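Local coordinates for protein rhamnogalacturonan endolyase YesW (Bacillus subtilis, PDB 2Z8S) that cleaves the rhamnogalacturonan backbone of plant cell-wall pectin by endo-type elimination, as a secreted, calcium-rich lyase of polysaccharide lyase family 11, at residues Ile456-Asp461 with Asn470-Trp475; Gly509-Glu514 with His536-Leu541. All coordinates share one frame; numbering follows the deposited sequence.

Contact 1 (Ile456-Asp461 with Asn470-Trp475); sequences IWWDGD and NRIDKW. With CA (calcium ion), chain G.
One calcium site of the propeller-like C-terminal domain meets strand 471-476, through D459 and D461 on one side and K474 on the other. The NZ of K474 sits between the two carboxylates and is salt-bridged to both. NZ of K474 lies 2.7 Å from OD2 of D459, on the syn lone pair of that oxygen. OD2 of D461 is 2.5 Å from NZ of K474. The second oxygen of each carboxylate goes to the metal: OD1 of D459 is 2.3 Å from the calcium ion and OD1 of D461 is 2.4 Å from it. A bound water, L463 O and E465 OE2 help fill the site. Each aspartate therefore bridges calcium and lysine, and the ammonium probably offsets part of the carboxylate charge.

Segment 456-461 leaves the edge strand 454-456 of an antiparallel four-stranded sheet, and K474 reaches the loop from the third strand. A turn about its CB-CG bond (chi2 90°) brings NZ to the acids. I472 packs against the loop's start. CD1 of I472 lies over a face of W458, 3.8 Å from the centroid of the six-membered ring. CG2 of I472 touches CG2 of I456 at 3.8 Å.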
ATOM      1  N   ILE A 456      10.551  -1.994  -5.790  1.00 13.27           N
ATOM      2  CA  ILE A 456       9.545  -2.540  -6.682  1.00 12.71           C
ATOM      3  C   ILE A 456      10.123  -3.696  -7.465  1.00 12.97           C
ATOM      4  O   ILE A 456      11.229  -3.615  -7.988  1.00 12.89           O
ATOM      5  CB  ILE A 456       8.991  -1.469  -7.635  1.00 12.89           C
ATOM      6  CG1 ILE A 456       7.888  -2.069  -8.525  1.00 12.96           C
ATOM      7  CG2 ILE A 456      10.136  -0.775  -8.420  1.00 11.67           C
ATOM      8  CD1 ILE A 456       7.060  -1.042  -9.310  1.00 12.29           C
ATOM      9  N   TRP A 457       9.388  -4.795  -7.514  1.00 13.60           N
ATOM     10  CA  TRP A 457       9.787  -5.905  -8.363  1.00 13.93           C
ATOM     11  C   TRP A 457       9.365  -5.575  -9.790  1.00 14.13           C
ATOM     12  O   TRP A 457       8.217  -5.749 -10.160  1.00 14.61           O
ATOM     13  CB  TRP A 457       9.177  -7.202  -7.851  1.00 13.71           C
ATOM     14  CG  TRP A 457       9.868  -7.713  -6.618  1.00 13.70           C
ATOM     15  CD1 TRP A 457      11.167  -8.153  -6.518  1.00 13.45           C
ATOM     16  CD2 TRP A 457       9.308  -7.840  -5.317  1.00 13.71           C
ATOM     17  NE1 TRP A 457      11.443  -8.543  -5.239  1.00 12.76           N
ATOM     18  CE2 TRP A 457      10.321  -8.361  -4.474  1.00 13.80           C
ATOM     19  CE3 TRP A 457       8.046  -7.566  -4.775  1.00 13.47           C
ATOM     20  CZ2 TRP A 457      10.110  -8.612  -3.118  1.00 12.90           C
ATOM     21  CZ3 TRP A 457       7.836  -7.817  -3.433  1.00 13.24           C
ATOM     22  CH2 TRP A 457       8.864  -8.334  -2.618  1.00 13.49           C
ATOM     23  N   TRP A 458      10.298  -5.047 -10.569  1.00 14.49           N
ATOM     24  CA  TRP A 458       9.975  -4.474 -11.868  1.00 15.06           C
ATOM     25  C   TRP A 458      10.537  -5.255 -13.076  1.00 15.60           C
ATOM     26  O   TRP A 458       9.851  -5.428 -14.084  1.00 15.56           O
ATOM     27  CB  TRP A 458      10.406  -3.005 -11.910  1.00 15.05           C
ATOM     28  CG  TRP A 458      10.172  -2.376 -13.246  1.00 15.21           C
ATOM     29  CD1 TRP A 458      11.106  -2.122 -14.212  1.00 14.89           C
ATOM     30  CD2 TRP A 458       8.913  -1.969 -13.784  1.00 14.67           C
ATOM     31  NE1 TRP A 458      10.507  -1.570 -15.314  1.00 15.57           N
ATOM     32  CE2 TRP A 458       9.161  -1.457 -15.079  1.00 14.65           C
ATOM     33  CE3 TRP A 458       7.600  -1.984 -13.296  1.00 13.92           C
ATOM     34  CZ2 TRP A 458       8.148  -0.960 -15.894  1.00 14.59           C
ATOM     35  CZ3 TRP A 458       6.591  -1.484 -14.097  1.00 14.81           C
ATOM     36  CH2 TRP A 458       6.871  -0.975 -15.387  1.00 15.23           C
ATOM     37  N   ASP A 459      11.779  -5.715 -12.984  1.00 16.09           N
ATOM     38  CA  ASP A 459      12.337  -6.499 -14.064  1.00 16.67           C
ATOM     39  C   ASP A 459      12.153  -7.982 -13.761  1.00 16.60           C
ATOM     40  O   ASP A 459      11.337  -8.344 -12.919  1.00 16.19           O
ATOM     41  CB  ASP A 459      13.810  -6.141 -14.316  1.00 17.00           C
ATOM     42  CG  ASP A 459      14.700  -6.471 -13.143  1.00 18.52           C
ATOM     43  OD1 ASP A 459      14.188  -6.973 -12.128  1.00 20.48           O
ATOM     44  OD2 ASP A 459      15.919  -6.232 -13.226  1.00 21.63           O
ATOM     45  N   GLY A 460      12.939  -8.816 -14.441  1.00 16.66           N
ATOM     46  CA  GLY A 460      12.768 -10.260 -14.441  1.00 16.42           C
ATOM     47  C   GLY A 460      13.398 -11.035 -13.303  1.00 16.12           C
ATOM     48  O   GLY A 460      13.016 -12.177 -13.060  1.00 16.27           O
ATOM     49  N   ASP A 461      14.365 -10.446 -12.611  1.00 15.63           N
ATOM     50  CA  ASP A 461      15.055 -11.202 -11.565  1.00 15.39           C
ATOM     51  C   ASP A 461      14.345 -11.125 -10.207  1.00 14.94           C
ATOM     52  O   ASP A 461      13.322 -10.462 -10.067  1.00 15.14           O
ATOM     53  CB  ASP A 461      16.538 -10.812 -11.477  1.00 15.55           C
ATOM     54  CG  ASP A 461      16.753  -9.419 -10.924  1.00 15.49           C
ATOM     55  OD1 ASP A 461      15.789  -8.795 -10.429  1.00 14.75           O
ATOM     56  OD2 ASP A 461      17.908  -8.954 -10.983  1.00 16.45           O
ATOM     57  N   ASN A 470       9.143   9.660 -10.502  1.00 15.74           N
ATOM     58  CA  ASN A 470       8.579   8.966 -11.641  1.00 15.83           C
ATOM     59  C   ASN A 470       9.611   7.988 -12.180  1.00 16.28           C
ATOM     60  O   ASN A 470       9.619   7.655 -13.368  1.00 16.48           O
ATOM     61  CB  ASN A 470       8.114   9.959 -12.718  1.00 16.10           C
ATOM     62  CG  ASN A 470       9.244  10.851 -13.249  1.00 16.21           C
ATOM     63  OD1 ASN A 470      10.241  11.105 -12.567  1.00 16.30           O
ATOM     64  ND2 ASN A 470       9.077  11.335 -14.472  1.00 15.44           N
ATOM     65  N   ARG A 471      10.480   7.525 -11.290  1.00 16.51           N
ATOM     66  CA  ARG A 471      11.590   6.681 -11.683  1.00 17.23           C
ATOM     67  C   ARG A 471      11.551   5.321 -11.023  1.00 17.23           C
ATOM     68  O   ARG A 471      11.176   5.184  -9.858  1.00 16.76           O
ATOM     69  CB  ARG A 471      12.930   7.339 -11.349  1.00 17.04           C
ATOM     70  CG  ARG A 471      13.172   8.698 -12.004  1.00 18.32           C
ATOM     71  CD  ARG A 471      14.570   9.217 -11.686  1.00 18.78           C
ATOM     72  NE  ARG A 471      15.056   8.759 -10.378  1.00 22.42           N
ATOM     73  CZ  ARG A 471      14.803   9.359  -9.213  1.00 22.91           C
ATOM     74  NH1 ARG A 471      14.051  10.462  -9.175  1.00 22.39           N
ATOM     75  NH2 ARG A 471      15.300   8.848  -8.082  1.00 22.83           N
ATOM     76  N   ILE A 472      11.951   4.322 -11.799  1.00 17.41           N
ATOM     77  CA  ILE A 472      12.300   3.029 -11.267  1.00 17.66           C
ATOM     78  C   ILE A 472      13.777   2.830 -11.554  1.00 18.02           C
ATOM     79  O   ILE A 472      14.218   2.949 -12.695  1.00 18.30           O
ATOM     80  CB  ILE A 472      11.462   1.902 -11.897  1.00 17.68           C
ATOM     81  CG1 ILE A 472       9.991   2.043 -11.479  1.00 17.37           C
ATOM     82  CG2 ILE A 472      12.020   0.549 -11.489  1.00 17.08           C
ATOM     83  CD1 ILE A 472       9.023   1.384 -12.403  1.00 16.38           C
ATOM     84  N   ASP A 473      14.543   2.563 -10.509  1.00 18.43           N
ATOM     85  CA  ASP A 473      15.970   2.361 -10.650  1.00 18.87           C
ATOM     86  C   ASP A 473      16.348   0.937 -10.266  1.00 19.76           C
ATOM     87  O   ASP A 473      15.601   0.242  -9.572  1.00 19.85           O
ATOM     88  CB  ASP A 473      16.758   3.367  -9.800  1.00 18.64           C
ATOM     89  CG  ASP A 473      16.535   4.818 -10.223  1.00 17.43           C
ATOM     90  OD1 ASP A 473      16.457   5.101 -11.437  1.00 15.71           O
ATOM     91  OD2 ASP A 473      16.444   5.683  -9.322  1.00 16.53           O
ATOM     92  N   LYS A 474      17.510   0.506 -10.737  1.00 20.67           N
ATOM     93  CA  LYS A 474      18.040  -0.805 -10.407  1.00 21.42           C
ATOM     94  C   LYS A 474      19.410  -0.600  -9.770  1.00 22.15           C
ATOM     95  O   LYS A 474      20.193   0.237 -10.214  1.00 22.13           O
ATOM     96  CB  LYS A 474      18.142  -1.652 -11.673  1.00 21.17           C
ATOM     97  CG  LYS A 474      18.983  -2.905 -11.553  1.00 20.96           C
ATOM     98  CD  LYS A 474      18.156  -4.085 -11.118  1.00 20.51           C
ATOM     99  CE  LYS A 474      18.793  -5.381 -11.570  1.00 19.82           C
ATOM    100  NZ  LYS A 474      17.850  -6.494 -11.333  1.00 20.54           N
ATOM    101  N   TRP A 475      19.685  -1.355  -8.717  1.00 22.99           N
ATOM    102  CA  TRP A 475      20.964  -1.265  -8.042  1.00 23.93           C
ATOM    103  C   TRP A 475      21.990  -2.181  -8.692  1.00 24.75           C
ATOM    104  O   TRP A 475      21.793  -3.397  -8.769  1.00 24.43           O
ATOM    105  CB  TRP A 475      20.797  -1.614  -6.569  1.00 23.85           C
ATOM    106  CG  TRP A 475      22.047  -1.634  -5.794  1.00 23.47           C
ATOM    107  CD1 TRP A 475      22.625  -2.718  -5.216  1.00 23.65           C
ATOM    108  CD2 TRP A 475      22.879  -0.515  -5.481  1.00 23.78           C
ATOM    109  NE1 TRP A 475      23.772  -2.349  -4.548  1.00 23.31           N
ATOM    110  CE2 TRP A 475      23.956  -1.002  -4.699  1.00 23.68           C
ATOM    111  CE3 TRP A 475      22.823   0.852  -5.781  1.00 23.75           C
ATOM    112  CZ2 TRP A 475      24.968  -0.169  -4.212  1.00 23.50           C
ATOM    113  CZ3 TRP A 475      23.832   1.678  -5.302  1.00 23.92           C
ATOM    114  CH2 TRP A 475      24.888   1.163  -4.517  1.00 23.75           C
TER
HETATM  115 CA    CA G 642      13.877  -7.505  -9.924  1.00 25.19          CA
HETATM  116  O   HOH W   1      11.911  -8.384 -10.361  1.00  2.00           O

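Contact 2 (Gly509-Glu514 with His536-Leu541); sequences GDWREE and HRLYTL. With CA (calcium ion), chain H.
The backbones come closest where CA of W511 lies 4.9 Å from CA of T540, and neither loop forms regular structure across most of this contact. Segment 509-514 is a calcium-binding loop that runs into strand 514-519, and W511 is the side chain that carries it against segment 536-541. NE1 of W511 donates to the carbonyl O of H536 at 3.0 Å. That oxygen lies near the ring plane, but the N-H comes from above the carbonyl plane and the bond is bent, at 137°. L538 covers one face of the indole, with CD1 3.7 Å from the centroid of the five-membered ring. CD of R512 covers the opposite face, so the ring is sandwiched. CG of W511 lies between its backbone N and carbonyl carbon (chi1 64°), which places the indole against H536 and L538. Replacing W511 with an alanine would probably open a gap between L538 and R512 and leave the H536 carbonyl without this donor. R512 also grips D510 side-on, with NE to OD1 and NH2 to OD2, the latter at 2.6 Å. The calcium ion binds the carbonyl oxygens of D510 and R512 and both carboxylate oxygens of E514; D506 and L508 complete the protein ligands. At the other end of the contact, CD1 of L541 packs against CG of E513 at 3.9 Å.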
ATOM      1  N   GLY A 509      -1.459  -8.656 -14.697  1.00 15.37           N
ATOM      2  CA  GLY A 509      -0.360  -9.510 -15.143  1.00 15.04           C
ATOM      3  C   GLY A 509       0.342 -10.309 -14.060  1.00 14.68           C
ATOM      4  O   GLY A 509      -0.227 -10.580 -13.001  1.00 14.23           O
ATOM      5  N   ASP A 510       1.587 -10.682 -14.341  1.00 14.64           N
ATOM      6  CA  ASP A 510       2.372 -11.526 -13.448  1.00 14.59           C
ATOM      7  C   ASP A 510       2.860 -10.803 -12.194  1.00 14.89           C
ATOM      8  O   ASP A 510       2.482  -9.655 -11.941  1.00 14.93           O
ATOM      9  CB  ASP A 510       3.544 -12.166 -14.196  1.00 14.40           C
ATOM     10  CG  ASP A 510       4.541 -11.154 -14.716  1.00 14.39           C
ATOM     11  OD1 ASP A 510       4.595 -10.006 -14.217  1.00 14.18           O
ATOM     12  OD2 ASP A 510       5.287 -11.519 -15.639  1.00 14.67           O
ATOM     13  N   TRP A 511       3.730 -11.478 -11.442  1.00 15.08           N
ATOM     14  CA  TRP A 511       4.100 -11.085 -10.084  1.00 15.19           C
ATOM     15  C   TRP A 511       4.805  -9.731  -9.945  1.00 14.90           C
ATOM     16  O   TRP A 511       4.793  -9.152  -8.858  1.00 15.16           O
ATOM     17  CB  TRP A 511       4.905 -12.197  -9.397  1.00 15.84           C
ATOM     18  CG  TRP A 511       6.230 -12.469 -10.044  1.00 16.84           C
ATOM     19  CD1 TRP A 511       6.487 -13.360 -11.053  1.00 17.31           C
ATOM     20  CD2 TRP A 511       7.478 -11.835  -9.740  1.00 17.04           C
ATOM     21  NE1 TRP A 511       7.813 -13.321 -11.391  1.00 17.21           N
ATOM     22  CE2 TRP A 511       8.448 -12.395 -10.600  1.00 17.85           C
ATOM     23  CE3 TRP A 511       7.875 -10.863  -8.814  1.00 17.00           C
ATOM     24  CZ2 TRP A 511       9.799 -11.999 -10.569  1.00 17.57           C
ATOM     25  CZ3 TRP A 511       9.214 -10.470  -8.782  1.00 17.02           C
ATOM     26  CH2 TRP A 511      10.157 -11.037  -9.654  1.00 17.44           C
ATOM     27  N   ARG A 512       5.402  -9.218 -11.020  1.00 14.25           N
ATOM     28  CA  ARG A 512       5.968  -7.866 -10.979  1.00 13.65           C
ATOM     29  C   ARG A 512       4.910  -6.833 -10.626  1.00 13.56           C
ATOM     30  O   ARG A 512       3.715  -7.060 -10.843  1.00 13.78           O
ATOM     31  CB  ARG A 512       6.635  -7.485 -12.295  1.00 13.30           C
ATOM     32  CG  ARG A 512       8.076  -7.938 -12.375  1.00 13.27           C
ATOM     33  CD  ARG A 512       8.179  -9.450 -12.552  1.00 13.12           C
ATOM     34  NE  ARG A 512       7.561  -9.858 -13.810  1.00 13.10           N
ATOM     35  CZ  ARG A 512       8.136  -9.728 -15.000  1.00 12.43           C
ATOM     36  NH1 ARG A 512       9.356  -9.207 -15.114  1.00 10.60           N
ATOM     37  NH2 ARG A 512       7.486 -10.125 -16.081  1.00 13.05           N
ATOM     38  N   GLU A 513       5.345  -5.694 -10.097  1.00 12.84           N
ATOM     39  CA  GLU A 513       4.403  -4.708  -9.620  1.00 11.95           C
ATOM     40  C   GLU A 513       4.140  -3.626 -10.657  1.00 11.66           C
ATOM     41  O   GLU A 513       5.024  -3.246 -11.409  1.00 11.93           O
ATOM     42  CB  GLU A 513       4.901  -4.107  -8.321  1.00 11.79           C
ATOM     43  CG  GLU A 513       5.436  -5.124  -7.353  1.00 12.17           C
ATOM     44  CD  GLU A 513       5.881  -4.500  -6.053  1.00 14.11           C
ATOM     45  OE1 GLU A 513       7.092  -4.583  -5.760  1.00 15.05           O
ATOM     46  OE2 GLU A 513       5.030  -3.921  -5.331  1.00 13.52           O
ATOM     47  N   GLU A 514       2.905  -3.151 -10.702  1.00 11.17           N
ATOM     48  CA  GLU A 514       2.557  -2.020 -11.521  1.00 10.55           C
ATOM     49  C   GLU A 514       2.732  -0.731 -10.724  1.00 10.37           C
ATOM     50  O   GLU A 514       2.627  -0.733  -9.496  1.00 10.30           O
ATOM     51  CB  GLU A 514       1.120  -2.155 -12.007  1.00 10.74           C
ATOM     52  CG  GLU A 514       0.952  -3.163 -13.118  1.00 10.22           C
ATOM     53  CD  GLU A 514       1.209  -4.580 -12.664  1.00 11.44           C
ATOM     54  OE1 GLU A 514       0.718  -4.973 -11.579  1.00 12.21           O
ATOM     55  OE2 GLU A 514       1.917  -5.313 -13.386  1.00 10.94           O
ATOM     56  N   HIS A 536      10.544 -16.543 -13.866  1.00 21.51           N
ATOM     57  CA  HIS A 536       9.956 -16.883 -12.594  1.00 20.76           C
ATOM     58  C   HIS A 536       8.446 -16.779 -12.615  1.00 20.50           C
ATOM     59  O   HIS A 536       7.875 -15.795 -13.076  1.00 20.30           O
ATOM     60  CB  HIS A 536      10.556 -16.021 -11.499  1.00 20.72           C
ATOM     61  CG  HIS A 536      12.042 -16.142 -11.414  1.00 21.10           C
ATOM     62  ND1 HIS A 536      12.667 -17.114 -10.661  1.00 20.47           N
ATOM     63  CD2 HIS A 536      13.027 -15.439 -12.017  1.00 20.11           C
ATOM     64  CE1 HIS A 536      13.975 -16.993 -10.791  1.00 19.71           C
ATOM     65  NE2 HIS A 536      14.218 -15.988 -11.611  1.00 20.39           N
ATOM     66  N   ARG A 537       7.801 -17.830 -12.127  1.00 20.29           N
ATOM     67  CA  ARG A 537       6.387 -17.779 -11.861  1.00 19.89           C
ATOM     68  C   ARG A 537       6.166 -17.689 -10.364  1.00 19.51           C
ATOM     69  O   ARG A 537       6.617 -18.549  -9.603  1.00 19.34           O
ATOM     70  CB  ARG A 537       5.674 -19.000 -12.412  1.00 20.15           C
ATOM     71  CG  ARG A 537       4.193 -18.914 -12.152  1.00 20.81           C
ATOM     72  CD  ARG A 537       3.449 -20.009 -12.826  1.00 21.76           C
ATOM     73  NE  ARG A 537       3.707 -21.306 -12.222  1.00 21.29           N
ATOM     74  CZ  ARG A 537       3.020 -22.395 -12.527  1.00 21.82           C
ATOM     75  NH1 ARG A 537       2.049 -22.326 -13.428  1.00 22.38           N
ATOM     76  NH2 ARG A 537       3.300 -23.547 -11.936  1.00 22.07           N
ATOM     77  N   LEU A 538       5.491 -16.624  -9.951  1.00 19.03           N
ATOM     78  CA  LEU A 538       5.106 -16.448  -8.564  1.00 18.42           C
ATOM     79  C   LEU A 538       3.642 -16.083  -8.504  1.00 18.29           C
ATOM     80  O   LEU A 538       3.121 -15.382  -9.371  1.00 18.03           O
ATOM     81  CB  LEU A 538       5.945 -15.368  -7.879  1.00 18.21           C
ATOM     82  CG  LEU A 538       7.426 -15.636  -7.594  1.00 17.54           C
ATOM     83  CD1 LEU A 538       8.135 -14.332  -7.357  1.00 16.28           C
ATOM     84  CD2 LEU A 538       7.641 -16.577  -6.412  1.00 15.67           C
ATOM     85  N   TYR A 539       2.978 -16.582  -7.476  1.00 18.30           N
ATOM     86  CA  TYR A 539       1.608 -16.226  -7.219  1.00 18.38           C
ATOM     87  C   TYR A 539       1.494 -14.721  -7.155  1.00 18.15           C
ATOM     88  O   TYR A 539       2.373 -14.041  -6.605  1.00 18.02           O
ATOM     89  CB  TYR A 539       1.143 -16.848  -5.913  1.00 18.75           C
ATOM     90  CG  TYR A 539       1.127 -18.346  -5.968  1.00 19.70           C
ATOM     91  CD1 TYR A 539       0.086 -19.016  -6.590  1.00 20.06           C
ATOM     92  CD2 TYR A 539       2.159 -19.100  -5.414  1.00 20.78           C
ATOM     93  CE1 TYR A 539       0.056 -20.389  -6.657  1.00 20.30           C
ATOM     94  CE2 TYR A 539       2.138 -20.492  -5.473  1.00 20.86           C
ATOM     95  CZ  TYR A 539       1.079 -21.123  -6.096  1.00 20.31           C
ATOM     96  OH  TYR A 539       1.030 -22.489  -6.172  1.00 20.78           O
ATOM     97  N   THR A 540       0.419 -14.205  -7.742  1.00 17.94           N
ATOM     98  CA  THR A 540       0.167 -12.776  -7.719  1.00 17.61           C
ATOM     99  C   THR A 540       0.382 -12.293  -6.299  1.00 17.38           C
ATOM    100  O   THR A 540      -0.151 -12.878  -5.338  1.00 17.46           O
ATOM    101  CB  THR A 540      -1.235 -12.392  -8.227  1.00 17.37           C
ATOM    102  OG1 THR A 540      -1.461 -11.012  -7.943  1.00 17.96           O
ATOM    103  CG2 THR A 540      -2.327 -13.221  -7.550  1.00 17.96           C
ATOM    104  N   LEU A 541       1.212 -11.257  -6.180  1.00 16.79           N
ATOM    105  CA  LEU A 541       1.588 -10.694  -4.891  1.00 15.92           C
ATOM    106  C   LEU A 541       0.364 -10.299  -4.094  1.00 15.35           C
ATOM    107  O   LEU A 541       0.416 -10.274  -2.874  1.00 15.61           O
ATOM    108  CB  LEU A 541       2.539  -9.506  -5.069  1.00 15.88           C
ATOM    109  CG  LEU A 541       3.933  -9.817  -5.643  1.00 16.71           C
ATOM    110  CD1 LEU A 541       4.812  -8.579  -5.672  1.00 16.30           C
ATOM    111  CD2 LEU A 541       4.650 -10.967  -4.903  1.00 16.64           C
TER
HETATM  112 CA    CA H 643       1.842  -7.345 -12.295  1.00 14.88          CA
HETATM  113  O   HOH W   2       3.296  -7.459 -14.651  1.00  7.15           O

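In the fold
Contact 1 is complete in the sequence before contact 2 begins, and all four segments belong to the large beta-propeller part of the lyase. The centres of the two contacts are about 13 Å apart, on the same side of the chain's centre. Contact 1 joins strand 471-476 to the loop that leaves edge strand 454-456 of the same four-stranded sheet. Segment 509-514 of contact 2 enters strand 514-519 of the neighbouring five-stranded sheet. The two meet directly: W457 O probably accepts a hydrogen bond from E513 N at 2.9 Å, and D459 O probably accepts one from R512 NH1 at 3.1 Å. Two separate calcium sites are thus joined through adjoining loops, consistent with the structural role proposed for calcium here.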